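PDB 5AEG: alpha-glucosidase YIHQ, which hydrolyses sulfoquinovosyl diacylglycerides and simple sulfoquinovosides such as sulfoquinovosyl glycerol to release sulfoquinovose, which E. coli degrades by sulfoglycolysis. Local coordinates for residues L121-E126 with E211-A216; D127-C132 with P185-T190. All coordinates share one frame; numbering follows the deposited sequence.

Both interactions pair strands of the N-terminal galactose mutarotase-like region and lie away from the catalytic residues. Interaction 1 joins the end of strand 116-122 to the start of strand 212-217 and is only partly buried, with Pro125 and Glu211 exposed at its end; interaction 2 joins the next strand, 129-133, to strand 186-189 and is buried. Backbone bonds dominate both. In 121-126/211-216 they are supplemented by a methyl over an imidazole and a leucine pair, in 127-132/185-190 by a threonine hydroxyl and two bridging waters. The two meet through apolar packing, where His213 touches Ile129 CD1 and Leu121 and Leu215 reach the ring of Phe187.

Interaction 1 of 2, residues L121-E126 with E211-A216; sequences LAAQPE and EYHELA
Leu121 and His213 face each other as a hydrogen-bonded antiparallel pair. Leu121 N donates to His213 O at 2.9 Å, and His213 N donates back to Leu121 O at 2.9 Å. The next pair, Ala122 and Tyr212, is non-hydrogen-bonded, and here Tyr212 CA comes within 3.1 Å of Leu121 O in a CA-H...O contact. A third backbone bond, from Ala123 N to Glu211 O (3.0 Å), has a different geometry: the donor stands 57° above the carbonyl plane, as the first chain leaves the regular pairing. The methyl of the same residue packs on His213: CB of Ala123 sits over one face of the imidazole, 3.7 Å from the ring centroid and shifted toward the rim on the CE1-NE2 side. The ring is brought there because CG of His213 lies beside the backbone N, anti to the carbonyl carbon (chi1 -54°). On the same face of the sheet, Leu121 CD1 meets Leu215 CD1 at 4.0 Å. At the exposed end, the bend of Glu211 at chi2 (-68°) turns its carboxylate back toward Pro125, with OE2 3.4 Å from the proline CG.

Around this first shell, Arg142 bonds Gln124 O and packs on both Ala123 and His213, while Phe207 meets the imidazole edge-to-face. Arg120 forms a salt bridge with Glu214 OE2 and a cation-pi contact with Tyr212. In the mutarotase-like domain, strand 212-217 is flanked by strands 116-122 and 203-206, the latter bonded through Glu214 and Ala216. Leu121 packs on Leu30 of strand 27-32 and on Phe226 of strand 221-228, and Leu215 on Leu224 of the latter.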
# COMPACT_ATOMS: atom_id res chain seq x y z
N LEU A 121 -23.98 6.28 7.14
CA LEU A 121 -23.52 6.53 8.45
C LEU A 121 -23.60 8.01 8.77
O LEU A 121 -23.28 8.88 7.97
CB LEU A 121 -22.06 6.05 8.64
CG LEU A 121 -21.75 4.61 8.25
CD1 LEU A 121 -20.27 4.34 8.52
CD2 LEU A 121 -22.58 3.63 9.03
N ALA A 122 -24.07 8.35 9.97
CA ALA A 122 -24.21 9.73 10.32
C ALA A 122 -22.72 10.34 10.37
O ALA A 122 -21.80 9.65 10.74
CB ALA A 122 -24.85 9.86 11.69
N ALA A 123 -22.61 11.60 10.04
CA ALA A 123 -21.38 12.34 10.19
C ALA A 123 -21.59 13.78 10.51
O ALA A 123 -22.67 14.29 10.32
CB ALA A 123 -20.61 12.25 8.86
N GLN A 124 -20.48 14.49 10.81
CA GLN A 124 -20.51 15.97 10.99
C GLN A 124 -19.72 16.67 9.91
O GLN A 124 -18.71 16.14 9.46
CB GLN A 124 -19.92 16.40 12.32
CG GLN A 124 -20.56 15.76 13.57
CD GLN A 124 -19.61 15.84 14.81
OE1 GLN A 124 -18.29 15.90 14.72
NE2 GLN A 124 -20.23 15.84 15.97
N PRO A 125 -20.15 17.85 9.49
CA PRO A 125 -19.47 18.53 8.43
C PRO A 125 -17.97 18.75 8.65
O PRO A 125 -17.25 18.73 7.70
CB PRO A 125 -20.19 19.89 8.34
CG PRO A 125 -21.57 19.55 8.78
CD PRO A 125 -21.36 18.62 9.91
N GLU A 126 -17.54 18.94 9.89
CA GLU A 126 -16.10 19.17 10.21
C GLU A 126 -15.20 17.91 10.23
O GLU A 126 -13.97 18.02 10.33
CB GLU A 126 -15.95 19.86 11.57
CG GLU A 126 -16.46 19.04 12.71
CD GLU A 126 -17.98 19.34 13.06
OE1 GLU A 126 -18.80 19.85 12.23
OE2 GLU A 126 -18.33 19.04 14.21
N GLU A 211 -23.32 15.68 5.97
CA GLU A 211 -24.02 15.00 7.11
C GLU A 211 -23.98 13.48 7.18
O GLU A 211 -24.46 12.87 8.12
CB GLU A 211 -25.51 15.46 7.19
CG GLU A 211 -25.69 16.99 7.32
CD GLU A 211 -25.21 17.57 8.68
OE1 GLU A 211 -25.11 16.81 9.68
OE2 GLU A 211 -24.86 18.79 8.75
N TYR A 212 -23.38 12.82 6.20
CA TYR A 212 -23.31 11.41 6.25
C TYR A 212 -22.21 10.86 5.29
O TYR A 212 -21.86 11.47 4.31
CB TYR A 212 -24.70 10.77 5.89
CG TYR A 212 -25.16 11.17 4.54
CD1 TYR A 212 -24.75 10.43 3.41
CD2 TYR A 212 -25.96 12.30 4.35
CE1 TYR A 212 -25.12 10.81 2.15
CE2 TYR A 212 -26.37 12.69 3.06
CZ TYR A 212 -25.94 11.90 1.98
OH TYR A 212 -26.22 12.17 0.72
N HIS A 213 -21.73 9.71 5.66
CA HIS A 213 -20.87 8.90 4.74
C HIS A 213 -21.78 7.88 4.07
O HIS A 213 -22.65 7.32 4.76
CB HIS A 213 -19.84 8.17 5.56
CG HIS A 213 -19.04 9.07 6.45
ND1 HIS A 213 -18.61 10.32 6.09
CD2 HIS A 213 -18.63 8.88 7.72
CE1 HIS A 213 -17.94 10.86 7.08
NE2 HIS A 213 -17.95 10.01 8.09
N GLU A 214 -21.59 7.58 2.81
CA GLU A 214 -22.45 6.55 2.20
C GLU A 214 -21.54 5.49 1.66
O GLU A 214 -20.64 5.78 0.81
CB GLU A 214 -23.27 7.13 1.05
CG GLU A 214 -24.25 6.07 0.45
CD GLU A 214 -25.27 6.68 -0.46
OE1 GLU A 214 -24.93 6.92 -1.64
OE2 GLU A 214 -26.39 7.00 -0.02
N LEU A 215 -21.77 4.28 2.12
CA LEU A 215 -21.02 3.11 1.77
C LEU A 215 -21.87 2.24 0.86
O LEU A 215 -22.93 1.71 1.29
CB LEU A 215 -20.67 2.36 3.01
CG LEU A 215 -20.07 3.15 4.19
CD1 LEU A 215 -19.65 2.13 5.24
CD2 LEU A 215 -18.91 3.97 3.78
N ALA A 216 -21.41 2.09 -0.37
CA ALA A 216 -22.04 1.25 -1.37
C ALA A 216 -21.31 -0.07 -1.51
O ALA A 216 -20.06 -0.10 -1.66
CB ALA A 216 -22.15 1.96 -2.68

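Interaction 2 of 2, residues D127-C132 with P185-T190; sequences DHIYGC and PTFVST
Tyr130 and Val188 form the central hydrogen-bonded pair of a buried antiparallel strand pairing, 129-131 against 186-189, in the galactose mutarotase-like domain. Tyr130 N reaches Val188 O at 2.9 Å, and Val188 N returns to Tyr130 O at 2.8 Å; both donors lie in the plane of the carbonyl they meet. Where the first chain turns its corner, Cys132 N bonds Thr186 O. Gly131 adopts phi/psi 111°/-130°, angles that call for glycine, since a beta carbon would jam against the carbonyl O of Tyr130 and also crowd Thr186 O. Strand 186-189 in turn pairs antiparallel with 193-197, within the beta-sandwich of this domain, while helix 232-243 packs on Val188 and Thr186. On the Ile129-Ser189 face, Ile129 CD1 touches Phe187 CD2 at 3.8 Å. At the far end, Thr190 holds OG1 between its backbone N and carbonyl carbon (chi1 56°), where it accepts from His128 N at 2.9 Å; Thr190 N donates back to His128 O (3.0 Å), tilted from the carbonyl plane. That placement of OG1 turns CG2 to the edge of the Tyr130 ring, 3.7 Å from CE2. A water donates to Asp127 OD1 and also bonds Thr190 OG1, 2.7 Å from each. Replacing Thr190 by an alanine would probably leave His128 N and this water without their hydroxyl mate. A second water links Asp127 OD2 to Ser189 OG, two atoms that also bond Gln191.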
# COMPACT_ATOMS: atom_id res chain seq x y z
N ASP A 127 -15.77 16.72 10.16
CA ASP A 127 -14.98 15.55 10.34
C ASP A 127 -13.98 15.39 9.16
O ASP A 127 -14.34 15.64 8.03
CB ASP A 127 -15.85 14.29 10.38
CG ASP A 127 -16.82 14.25 11.56
OD1 ASP A 127 -16.60 14.94 12.58
OD2 ASP A 127 -17.75 13.41 11.50
N HIS A 128 -12.79 14.90 9.45
CA HIS A 128 -11.89 14.37 8.40
C HIS A 128 -11.92 12.88 8.43
O HIS A 128 -12.29 12.24 9.45
CB HIS A 128 -10.43 14.90 8.58
CG HIS A 128 -10.36 16.38 8.72
ND1 HIS A 128 -10.33 17.24 7.64
CD2 HIS A 128 -10.38 17.18 9.83
CE1 HIS A 128 -10.26 18.50 8.07
NE2 HIS A 128 -10.32 18.49 9.39
N ILE A 129 -11.41 12.28 7.34
CA ILE A 129 -11.46 10.87 7.17
C ILE A 129 -10.11 10.42 6.55
O ILE A 129 -9.65 11.05 5.57
CB ILE A 129 -12.60 10.49 6.21
CG1 ILE A 129 -14.03 10.78 6.78
CG2 ILE A 129 -12.54 9.03 5.86
CD1 ILE A 129 -14.36 9.88 7.97
N TYR A 130 -9.55 9.38 7.09
CA TYR A 130 -8.25 8.89 6.64
C TYR A 130 -8.32 7.38 6.44
O TYR A 130 -9.16 6.67 7.05
CB TYR A 130 -7.17 9.21 7.69
CG TYR A 130 -7.12 10.62 8.02
CD1 TYR A 130 -6.46 11.54 7.22
CD2 TYR A 130 -7.79 11.10 9.15
CE1 TYR A 130 -6.49 12.91 7.50
CE2 TYR A 130 -7.81 12.44 9.46
CZ TYR A 130 -7.19 13.36 8.63
OH TYR A 130 -7.18 14.68 8.89
N GLY A 131 -7.42 6.92 5.59
CA GLY A 131 -7.26 5.51 5.37
C GLY A 131 -7.71 5.07 4.00
O GLY A 131 -7.32 5.64 2.96
N CYS A 132 -8.51 4.04 3.99
CA CYS A 132 -8.96 3.36 2.79
C CYS A 132 -7.83 2.72 2.03
O CYS A 132 -7.92 2.56 0.79
CB CYS A 132 -9.87 4.17 1.89
SG CYS A 132 -11.58 4.46 2.47
N PRO A 185 -11.37 -1.46 2.60
CA PRO A 185 -12.66 -0.93 3.09
C PRO A 185 -12.61 -0.68 4.59
O PRO A 185 -13.35 -1.30 5.36
CB PRO A 185 -13.66 -2.03 2.69
CG PRO A 185 -12.86 -3.25 2.77
CD PRO A 185 -11.49 -2.86 2.20
N THR A 186 -11.72 0.24 4.98
CA THR A 186 -11.32 0.48 6.40
C THR A 186 -10.99 1.98 6.45
O THR A 186 -10.25 2.48 5.60
CB THR A 186 -10.07 -0.31 6.74
OG1 THR A 186 -10.30 -1.69 6.49
CG2 THR A 186 -9.67 -0.13 8.18
N PHE A 187 -11.58 2.73 7.39
CA PHE A 187 -11.33 4.16 7.49
C PHE A 187 -11.35 4.59 8.97
O PHE A 187 -11.83 3.83 9.85
CB PHE A 187 -12.24 5.04 6.60
CG PHE A 187 -13.68 5.09 6.99
CD1 PHE A 187 -14.59 4.17 6.48
CD2 PHE A 187 -14.17 6.05 7.89
CE1 PHE A 187 -15.93 4.26 6.80
CE2 PHE A 187 -15.49 6.07 8.23
CZ PHE A 187 -16.35 5.18 7.68
N VAL A 188 -10.71 5.72 9.19
CA VAL A 188 -10.65 6.43 10.50
C VAL A 188 -11.32 7.75 10.33
O VAL A 188 -11.03 8.54 9.43
CB VAL A 188 -9.22 6.66 10.92
CG1 VAL A 188 -9.07 7.60 12.10
CG2 VAL A 188 -8.63 5.37 11.31
N SER A 189 -12.15 8.09 11.32
CA SER A 189 -12.78 9.39 11.37
C SER A 189 -12.16 10.22 12.54
O SER A 189 -11.75 9.64 13.57
CB SER A 189 -14.29 9.18 11.76
OG SER A 189 -14.87 10.47 12.10
N THR A 190 -12.23 11.53 12.39
CA THR A 190 -11.81 12.43 13.48
C THR A 190 -12.80 12.48 14.67
O THR A 190 -12.48 13.14 15.63
CB THR A 190 -11.41 13.80 13.00
OG1 THR A 190 -12.43 14.43 12.25
CG2 THR A 190 -10.07 13.69 12.15
O HOH W 1 -17.29 10.90 10.83
O HOH W 2 -14.29 15.65 13.76